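Local coordinates for protein probable tRNA pseudouridine synthase D (PDB 1Z2Z) that probably converts uridine-13 of transfer RNAs into pseudouridine, as a member of the TruD family of pseudouridine synthases, at residues Y276-I290 with I352-V366. Sequence-based numbering, arbitrary orientation.
Sequences YIYNIILCRRIEAGI and IPGEIENGVLKELGV
Val360 is the knob at the middle of this helix pair, lodged in a hole made by Ile277, Ile280, Ile281 and Arg284. Its CG1 lies 3.6 Å from Ile280 CG2, and both methyls touch Ile281 CG1. A short, branched side chain suits the spot, because it fills the hole without holding the backbones apart. One turn earlier Ile356, buried like Val360, uses both its branches: CG2 packs on Arg284 CB, and CD1 reaches the Arg285 backbone and the small methyl of Ala288, 3.5 Å from Ala288 CB. With CG1 anti to the carbonyl carbon (chi1 -61°), Ile356 spreads its two arms along the partner helix.

These two side chains join the C-terminal part of helix 263-287 to helix 352-363, both within the TRUD region of the family; the segment axes approach to 9.2 Å and cross steeply, with 134° between their N-to-C directions. Beyond Val360, a Schellman motif at Gly365, whose positive phi glycine tolerates easily, follows the last turn. Just before it, Leu364 touches both Ile277 CG1 and Ile280 CD1 with CD2, the latter tip to tip at 3.5 Å. Ile280 CD1 also lies over one face of the Tyr276 ring.

The solvent side is polar and more loosely held. Arg284, bent at chi2 and chi3, lays its aliphatic base on Ile356 and turns its guanidinium to the exposed Glu363, NH2 standing 2.7 Å from Glu363 OE1 in a salt bridge. A weak bond from NH1 to Glu287 completes the charged network. Toward the other end Ile290 CD1 meets Ile352 CG2 at 3.7 Å, Ile352 being exposed. Arg285, unlike Arg284, is buried, and its charge is met inside the protein: NH1 forms a salt bridge with Asp299 and NH2 a hydrogen bond to Pro291 O.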
loop_
_atom_site.group_PDB
_atom_site.type_symbol
_atom_site.label_atom_id
_atom_site.label_comp_id
_atom_site.label_asym_id
_atom_site.label_seq_id
_atom_site.Cartn_x
_atom_site.Cartn_y
_atom_site.Cartn_z
ATOM N N TYR A 276 -3.922 3.662 -10.712
ATOM C CA TYR A 276 -4.101 5.079 -10.954
ATOM C C TYR A 276 -5.550 5.355 -11.345
ATOM O O TYR A 276 -6.266 6.119 -10.684
ATOM C CB TYR A 276 -3.182 5.514 -12.078
ATOM C CG TYR A 276 -3.441 6.903 -12.577
ATOM C CD1 TYR A 276 -3.143 8.017 -11.795
ATOM C CD2 TYR A 276 -3.956 7.113 -13.855
ATOM C CE1 TYR A 276 -3.346 9.305 -12.285
ATOM C CE2 TYR A 276 -4.162 8.394 -14.348
ATOM C CZ TYR A 276 -3.856 9.481 -13.563
ATOM O OH TYR A 276 -4.059 10.742 -14.073
ATOM N N ILE A 277 -5.972 4.716 -12.435
ATOM C CA ILE A 277 -7.324 4.876 -12.945
ATOM C C ILE A 277 -8.335 4.537 -11.856
ATOM O O ILE A 277 -9.352 5.221 -11.685
ATOM C CB ILE A 277 -7.535 3.982 -14.177
ATOM C CG1 ILE A 277 -6.627 4.488 -15.312
ATOM C CG2 ILE A 277 -9.009 3.974 -14.567
ATOM C CD1 ILE A 277 -6.401 3.520 -16.480
ATOM N N TYR A 278 -8.033 3.497 -11.098
ATOM C CA TYR A 278 -8.918 3.100 -10.031
ATOM C C TYR A 278 -9.112 4.230 -8.995
ATOM O O TYR A 278 -10.219 4.442 -8.495
ATOM C CB TYR A 278 -8.387 1.820 -9.384
ATOM C CG TYR A 278 -8.995 1.538 -8.051
ATOM C CD1 TYR A 278 -8.550 2.190 -6.916
ATOM C CD2 TYR A 278 -10.020 0.622 -7.919
ATOM C CE1 TYR A 278 -9.109 1.935 -5.679
ATOM C CE2 TYR A 278 -10.586 0.355 -6.687
ATOM C CZ TYR A 278 -10.121 1.014 -5.570
ATOM O OH TYR A 278 -10.660 0.725 -4.336
ATOM N N ASN A 279 -8.046 4.959 -8.679
ATOM C CA ASN A 279 -8.136 6.059 -7.713
ATOM C C ASN A 279 -9.072 7.134 -8.223
ATOM O O ASN A 279 -10.001 7.547 -7.536
ATOM C CB ASN A 279 -6.755 6.682 -7.478
ATOM C CG ASN A 279 -5.914 5.887 -6.507
ATOM O OD1 ASN A 279 -4.700 5.770 -6.676
ATOM N ND2 ASN A 279 -6.549 5.349 -5.474
ATOM N N ILE A 280 -8.804 7.601 -9.433
ATOM C CA ILE A 280 -9.633 8.629 -10.043
ATOM C C ILE A 280 -11.091 8.224 -9.896
ATOM O O ILE A 280 -11.892 8.962 -9.319
ATOM C CB ILE A 280 -9.300 8.765 -11.523
ATOM C CG1 ILE A 280 -7.789 8.954 -11.676
ATOM C CG2 ILE A 280 -10.032 9.932 -12.113
ATOM C CD1 ILE A 280 -7.347 9.093 -13.089
ATOM N N ILE A 281 -11.416 7.033 -10.409
ATOM C CA ILE A 281 -12.775 6.503 -10.361
ATOM C C ILE A 281 -13.394 6.564 -8.973
ATOM O O ILE A 281 -14.531 7.011 -8.812
ATOM C CB ILE A 281 -12.819 5.043 -10.851
ATOM C CG1 ILE A 281 -12.589 5.000 -12.366
ATOM C CG2 ILE A 281 -14.160 4.395 -10.477
ATOM C CD1 ILE A 281 -12.343 3.615 -12.924
ATOM N N LEU A 282 -12.647 6.115 -7.976
ATOM C CA LEU A 282 -13.132 6.110 -6.606
ATOM C C LEU A 282 -13.503 7.510 -6.125
ATOM O O LEU A 282 -14.410 7.677 -5.300
ATOM C CB LEU A 282 -12.072 5.527 -5.685
ATOM C CG LEU A 282 -12.651 4.686 -4.550
ATOM C CD1 LEU A 282 -11.498 4.111 -3.738
ATOM C CD2 LEU A 282 -13.582 5.520 -3.671
ATOM N N CYS A 283 -12.792 8.509 -6.648
ATOM C CA CYS A 283 -13.004 9.914 -6.302
ATOM C C CYS A 283 -14.250 10.441 -6.974
ATOM O O CYS A 283 -15.169 10.942 -6.321
ATOM C CB CYS A 283 -11.812 10.753 -6.769
ATOM S SG CYS A 283 -10.273 10.479 -5.877
ATOM N N ARG A 284 -14.252 10.341 -8.298
ATOM C CA ARG A 284 -15.371 10.793 -9.109
ATOM C C ARG A 284 -16.652 10.250 -8.480
ATOM O O ARG A 284 -17.647 10.959 -8.374
ATOM C CB ARG A 284 -15.212 10.271 -10.537
ATOM C CG ARG A 284 -15.664 11.242 -11.597
ATOM C CD ARG A 284 -14.816 12.504 -11.586
ATOM N NE ARG A 284 -13.504 12.326 -12.204
ATOM C CZ ARG A 284 -12.519 13.221 -12.130
ATOM N NH1 ARG A 284 -12.700 14.351 -11.457
ATOM N NH2 ARG A 284 -11.355 12.995 -12.730
ATOM N N ARG A 285 -16.622 8.997 -8.041
ATOM C CA ARG A 285 -17.801 8.411 -7.426
ATOM C C ARG A 285 -18.111 9.054 -6.081
ATOM O O ARG A 285 -19.274 9.149 -5.690
ATOM C CB ARG A 285 -17.627 6.905 -7.257
ATOM C CG ARG A 285 -18.856 6.202 -6.705
ATOM C CD ARG A 285 -18.825 4.734 -7.081
ATOM N NE ARG A 285 -20.001 4.001 -6.631
ATOM C CZ ARG A 285 -20.371 3.893 -5.361
ATOM N NH1 ARG A 285 -21.456 3.200 -5.047
ATOM N NH2 ARG A 285 -19.657 4.478 -4.409
ATOM N N ILE A 286 -17.073 9.480 -5.367
ATOM C CA ILE A 286 -17.263 10.136 -4.077
ATOM C C ILE A 286 -17.809 11.535 -4.350
ATOM O O ILE A 286 -18.501 12.116 -3.516
ATOM C CB ILE A 286 -15.935 10.260 -3.277
ATOM C CG1 ILE A 286 -15.457 8.870 -2.847
ATOM C CG2 ILE A 286 -16.141 11.147 -2.048
ATOM C CD1 ILE A 286 -14.080 8.843 -2.183
ATOM N N GLU A 287 -17.487 12.075 -5.520
ATOM C CA GLU A 287 -17.981 13.392 -5.880
ATOM C C GLU A 287 -19.428 13.283 -6.318
ATOM O O GLU A 287 -20.249 14.127 -5.975
ATOM C CB GLU A 287 -17.158 13.995 -7.011
ATOM C CG GLU A 287 -15.741 14.343 -6.627
ATOM C CD GLU A 287 -14.994 14.960 -7.777
ATOM O OE1 GLU A 287 -15.046 14.394 -8.892
ATOM O OE2 GLU A 287 -14.351 16.006 -7.571
ATOM N N ALA A 288 -19.739 12.240 -7.079
ATOM C CA ALA A 288 -21.097 12.038 -7.561
ATOM C C ALA A 288 -22.097 11.947 -6.409
ATOM O O ALA A 288 -23.305 12.023 -6.631
ATOM C CB ALA A 288 -21.167 10.781 -8.415
ATOM N N GLY A 289 -21.597 11.796 -5.183
ATOM C CA GLY A 289 -22.478 11.700 -4.029
ATOM C C GLY A 289 -22.947 10.287 -3.706
ATOM O O GLY A 289 -23.750 10.087 -2.788
ATOM N N ILE A 290 -22.453 9.303 -4.456
ATOM C CA ILE A 290 -22.825 7.898 -4.238
ATOM C C ILE A 290 -21.884 7.280 -3.190
ATOM O O ILE A 290 -20.728 6.996 -3.491
ATOM C CB ILE A 290 -22.696 7.058 -5.550
ATOM C CG1 ILE A 290 -23.328 7.795 -6.748
ATOM C CG2 ILE A 290 -23.316 5.681 -5.338
ATOM C CD1 ILE A 290 -24.846 7.895 -6.746
ATOM N N ILE A 352 -25.957 4.938 -12.647
ATOM C CA ILE A 352 -25.146 6.090 -12.266
ATOM C C ILE A 352 -23.662 5.713 -12.129
ATOM O O ILE A 352 -22.790 6.385 -12.699
ATOM C CB ILE A 352 -25.629 6.706 -10.931
ATOM C CG1 ILE A 352 -27.027 7.307 -11.106
ATOM C CG2 ILE A 352 -24.641 7.769 -10.463
ATOM C CD1 ILE A 352 -27.642 7.811 -9.809
ATOM N N PRO A 353 -23.353 4.635 -11.374
ATOM C CA PRO A 353 -21.943 4.244 -11.220
ATOM C C PRO A 353 -21.266 3.928 -12.550
ATOM O O PRO A 353 -20.077 4.205 -12.741
ATOM C CB PRO A 353 -22.012 3.033 -10.286
ATOM C CG PRO A 353 -23.390 2.492 -10.514
ATOM C CD PRO A 353 -24.235 3.725 -10.619
ATOM N N GLY A 354 -22.034 3.351 -13.467
ATOM C CA GLY A 354 -21.505 3.014 -14.776
ATOM C C GLY A 354 -21.104 4.269 -15.522
ATOM O O GLY A 354 -20.145 4.260 -16.295
ATOM N N GLU A 355 -21.840 5.350 -15.295
ATOM C CA GLU A 355 -21.534 6.617 -15.936
ATOM C C GLU A 355 -20.212 7.152 -15.427
ATOM O O GLU A 355 -19.422 7.703 -16.190
ATOM C CB GLU A 355 -22.624 7.645 -15.651
ATOM C CG GLU A 355 -23.860 7.488 -16.502
ATOM C CD GLU A 355 -24.856 8.600 -16.266
ATOM O OE1 GLU A 355 -25.309 8.753 -15.106
ATOM O OE2 GLU A 355 -25.188 9.322 -17.243
ATOM N N ILE A 356 -19.976 6.999 -14.132
ATOM C CA ILE A 356 -18.736 7.478 -13.540
ATOM C C ILE A 356 -17.548 6.737 -14.126
ATOM O O ILE A 356 -16.569 7.349 -14.556
ATOM C CB ILE A 356 -18.726 7.278 -12.019
ATOM C CG1 ILE A 356 -19.877 8.069 -11.388
ATOM C CG2 ILE A 356 -17.377 7.690 -11.458
ATOM C CD1 ILE A 356 -20.057 7.857 -9.905
ATOM N N GLU A 357 -17.647 5.410 -14.154
ATOM C CA GLU A 357 -16.570 4.580 -14.670
ATOM C C GLU A 357 -16.262 4.947 -16.116
ATOM O O GLU A 357 -15.110 5.182 -16.477
ATOM C CB GLU A 357 -16.949 3.096 -14.532
ATOM C CG GLU A 357 -17.397 2.695 -13.114
ATOM C CD GLU A 357 -17.453 1.184 -12.888
ATOM O OE1 GLU A 357 -17.845 0.763 -11.772
ATOM O OE2 GLU A 357 -17.099 0.424 -13.818
ATOM N N ASN A 358 -17.295 5.017 -16.945
ATOM C CA ASN A 358 -17.092 5.365 -18.347
ATOM C C ASN A 358 -16.643 6.820 -18.497
ATOM O O ASN A 358 -16.037 7.191 -19.497
ATOM C CB ASN A 358 -18.381 5.094 -19.138
ATOM C CG ASN A 358 -18.627 3.600 -19.351
ATOM O OD1 ASN A 358 -17.937 2.953 -20.145
ATOM N ND2 ASN A 358 -19.599 3.045 -18.629
ATOM N N GLY A 359 -16.924 7.637 -17.490
ATOM C CA GLY A 359 -16.518 9.027 -17.550
ATOM C C GLY A 359 -15.057 9.239 -17.182
ATOM O O GLY A 359 -14.495 10.314 -17.411
ATOM N N VAL A 360 -14.436 8.225 -16.589
ATOM C CA VAL A 360 -13.032 8.345 -16.222
ATOM C C VAL A 360 -12.186 7.800 -17.365
ATOM O O VAL A 360 -11.134 8.344 -17.693
ATOM C CB VAL A 360 -12.706 7.567 -14.925
ATOM C CG1 VAL A 360 -11.213 7.618 -14.652
ATOM C CG2 VAL A 360 -13.460 8.171 -13.755
ATOM N N LEU A 361 -12.657 6.723 -17.980
ATOM C CA LEU A 361 -11.934 6.128 -19.090
ATOM C C LEU A 361 -12.018 7.061 -20.281
ATOM O O LEU A 361 -11.127 7.074 -21.125
ATOM C CB LEU A 361 -12.556 4.789 -19.456
ATOM C CG LEU A 361 -12.925 3.938 -18.240
ATOM C CD1 LEU A 361 -13.716 2.720 -18.707
ATOM C CD2 LEU A 361 -11.675 3.530 -17.477
ATOM N N LYS A 362 -13.090 7.847 -20.338
ATOM C CA LYS A 362 -13.306 8.773 -21.442
ATOM C C LYS A 362 -12.323 9.943 -21.431
ATOM O O LYS A 362 -11.523 10.092 -22.357
ATOM C CB LYS A 362 -14.744 9.301 -21.409
ATOM C CG LYS A 362 -15.188 10.003 -22.689
ATOM C CD LYS A 362 -16.633 10.455 -22.583
ATOM C CE LYS A 362 -17.112 11.138 -23.855
ATOM N NZ LYS A 362 -18.522 11.617 -23.701
ATOM N N GLU A 363 -12.383 10.770 -20.390
ATOM C CA GLU A 363 -11.492 11.922 -20.286
ATOM C C GLU A 363 -10.030 11.491 -20.312
ATOM O O GLU A 363 -9.166 12.198 -20.837
ATOM C CB GLU A 363 -11.761 12.714 -18.999
ATOM C CG GLU A 363 -11.417 11.988 -17.705
ATOM C CD GLU A 363 -11.474 12.899 -16.477
ATOM O OE1 GLU A 363 -11.370 12.389 -15.335
ATOM O OE2 GLU A 363 -11.619 14.130 -16.652
ATOM N N LEU A 364 -9.759 10.321 -19.753
ATOM C CA LEU A 364 -8.400 9.813 -19.705
ATOM C C LEU A 364 -7.978 9.230 -21.046
ATOM O O LEU A 364 -6.814 8.871 -21.240
ATOM C CB LEU A 364 -8.289 8.761 -18.604
ATOM C CG LEU A 364 -7.261 9.026 -17.501
ATOM C CD1 LEU A 364 -7.428 10.426 -16.921
ATOM C CD2 LEU A 364 -7.432 7.971 -16.420
ATOM N N GLY A 365 -8.927 9.152 -21.974
ATOM C CA GLY A 365 -8.634 8.612 -23.291
ATOM C C GLY A 365 -8.136 7.183 -23.220
ATOM O O GLY A 365 -7.365 6.745 -24.070
ATOM N N VAL A 366 -8.582 6.461 -22.196
ATOM C CA VAL A 366 -8.191 5.070 -21.997
ATOM C C VAL A 366 -8.939 4.166 -22.961
ATOM O O VAL A 366 -10.102 4.419 -23.281
ATOM C CB VAL A 366 -8.522 4.590 -20.581
ATOM C CG1 VAL A 366 -7.985 3.180 -20.374
ATOM C CG2 VAL A 366 -7.944 5.549 -19.569
#